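Local coordinates for protein transcriptional activator, putative (Pyrococcus furiosus, PDB 1RTW) that belongs to the TENA/THI-4/PQQC family of all-helical proteins and is named as a putative transcriptional activator, at residues I73-K78 with G162-R167. Sequence-based numbering, arbitrary orientation.
Sequences IYYISK and GEYVKR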
# COMPACT_ATOMS: atom_id res chain seq x y z
N ILE B 73 -5.44 10.96 15.23
CA ILE B 73 -5.04 9.59 15.55
C ILE B 73 -4.73 9.46 17.04
O ILE B 73 -5.15 8.49 17.68
CB ILE B 73 -3.84 9.15 14.71
CG1 ILE B 73 -4.29 8.99 13.25
CG2 ILE B 73 -3.27 7.83 15.24
CD1 ILE B 73 -3.15 8.61 12.31
N TYR B 74 -4.05 10.46 17.59
CA TYR B 74 -3.71 10.47 19.00
C TYR B 74 -5.00 10.52 19.82
O TYR B 74 -5.17 9.76 20.77
CB TYR B 74 -2.82 11.67 19.34
CG TYR B 74 -2.38 11.72 20.78
CD1 TYR B 74 -1.62 10.70 21.35
CD2 TYR B 74 -2.77 12.78 21.60
CE1 TYR B 74 -1.26 10.72 22.70
CE2 TYR B 74 -2.42 12.82 22.95
CZ TYR B 74 -1.67 11.79 23.49
OH TYR B 74 -1.32 11.82 24.82
N TYR B 75 -5.92 11.40 19.42
CA TYR B 75 -7.22 11.56 20.08
C TYR B 75 -8.02 10.25 20.04
O TYR B 75 -8.39 9.72 21.10
CB TYR B 75 -7.98 12.70 19.40
CG TYR B 75 -9.41 12.92 19.87
CD1 TYR B 75 -9.71 13.14 21.22
CD2 TYR B 75 -10.46 12.90 18.95
CE1 TYR B 75 -11.04 13.34 21.63
CE2 TYR B 75 -11.78 13.10 19.35
CZ TYR B 75 -12.07 13.33 20.68
OH TYR B 75 -13.39 13.55 21.04
N ILE B 76 -8.22 9.70 18.84
CA ILE B 76 -8.96 8.45 18.66
C ILE B 76 -8.31 7.25 19.38
O ILE B 76 -9.00 6.35 19.83
CB ILE B 76 -9.13 8.09 17.14
CG1 ILE B 76 -9.69 9.27 16.34
CG2 ILE B 76 -10.04 6.90 16.97
CD1 ILE B 76 -10.83 9.95 16.96
N SER B 77 -6.97 7.24 19.46
CA SER B 77 -6.24 6.15 20.13
C SER B 77 -6.61 6.07 21.62
O SER B 77 -6.47 5.02 22.25
CB SER B 77 -4.73 6.34 20.03
OG SER B 77 -4.29 7.42 20.85
N LYS B 78 -7.07 7.19 22.18
CA LYS B 78 -7.47 7.24 23.58
C LYS B 78 -8.65 6.31 23.83
O LYS B 78 -8.80 5.76 24.94
CB LYS B 78 -7.80 8.68 23.99
CG LYS B 78 -6.72 9.36 24.82
CD LYS B 78 -5.32 9.09 24.28
CE LYS B 78 -4.24 9.48 25.30
NZ LYS B 78 -2.90 8.93 24.93
N GLY B 162 -17.83 16.30 18.67
CA GLY B 162 -18.60 17.01 17.67
C GLY B 162 -17.76 18.04 16.92
O GLY B 162 -18.00 18.32 15.75
N GLU B 163 -16.77 18.59 17.62
CA GLU B 163 -15.88 19.58 17.01
C GLU B 163 -14.95 18.85 16.04
O GLU B 163 -14.63 19.36 14.97
CB GLU B 163 -15.09 20.31 18.10
CG GLU B 163 -15.96 21.25 18.93
CD GLU B 163 -15.23 21.90 20.09
OE1 GLU B 163 -14.42 21.22 20.76
OE2 GLU B 163 -15.48 23.09 20.34
N TYR B 164 -14.55 17.66 16.44
CA TYR B 164 -13.69 16.81 15.63
C TYR B 164 -14.45 16.43 14.35
O TYR B 164 -13.89 16.47 13.25
CB TYR B 164 -13.30 15.57 16.46
CG TYR B 164 -12.81 14.39 15.66
CD1 TYR B 164 -11.69 14.50 14.83
CD2 TYR B 164 -13.46 13.15 15.74
CE1 TYR B 164 -11.24 13.41 14.09
CE2 TYR B 164 -13.01 12.05 15.01
CZ TYR B 164 -11.91 12.19 14.19
OH TYR B 164 -11.46 11.11 13.47
N VAL B 165 -15.74 16.11 14.49
CA VAL B 165 -16.58 15.76 13.35
C VAL B 165 -16.74 16.97 12.44
O VAL B 165 -16.63 16.85 11.22
CB VAL B 165 -17.98 15.27 13.81
CG1 VAL B 165 -18.91 15.14 12.62
CG2 VAL B 165 -17.85 13.93 14.51
N LYS B 166 -16.98 18.13 13.05
CA LYS B 166 -17.15 19.37 12.30
C LYS B 166 -15.87 19.70 11.53
O LYS B 166 -15.93 20.19 10.40
CB LYS B 166 -17.50 20.51 13.26
CG LYS B 166 -17.87 21.82 12.57
CD LYS B 166 -19.18 21.72 11.79
CE LYS B 166 -20.37 21.49 12.71
NZ LYS B 166 -20.53 22.59 13.72
N ARG B 167 -14.73 19.40 12.15
CA ARG B 167 -13.43 19.66 11.55
C ARG B 167 -13.22 18.77 10.32
O ARG B 167 -12.67 19.22 9.32
CB ARG B 167 -12.32 19.44 12.58
CG ARG B 167 -10.97 19.99 12.17
CD ARG B 167 -9.91 19.77 13.25
NE ARG B 167 -8.60 20.28 12.84
CZ ARG B 167 -7.44 19.99 13.43
NH1 ARG B 167 -7.41 19.18 14.49
NH2 ARG B 167 -6.31 20.52 12.97
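Tyr75 presents the edge of its ring to one face of the Tyr164 ring in a T-shaped (edge-to-face) pair, as the 5.6 Å between centroids and the 73° between planes attest. The touching edge is the CD2-CE2 side: Tyr75 CE2 lies 4.0 Å from Tyr164 CD2, which in turn sits near the plane of the Tyr75 ring. Tyr75 CD2 stands over the Tyr164 face but is displaced toward the rim, so the approach is off-centre. With CB of both tyrosines aimed across the gap, CG anti to the backbone N (chi1 174° in Tyr75, 161° in Tyr164) carries each ring out between the helices, where the two meet. Ile76 crosses Tyr164 at about a right angle, its CD1, oblique to the ring, 3.6 Å from Tyr164 CE2, while CG1 lies 3.8 Å from Tyr164 OH. That hydroxyl is satisfied by a hydrogen bond to Glu129 of helix 118-142. A bound phosphate ion lies about 4 Å from the Ile76 side chain. The nearest CA atoms, of Tyr75 and Tyr164, are 9.4 Å apart, so side chains bridge the backbones. This is helix-helix packing of 66-89 on 159-176 in the helical TENA/THI-4/PQQC fold, with Met54 of helix 33-60 touching both Ile76 and Tyr164, and Leu125 of helix 118-142 packing on Tyr164.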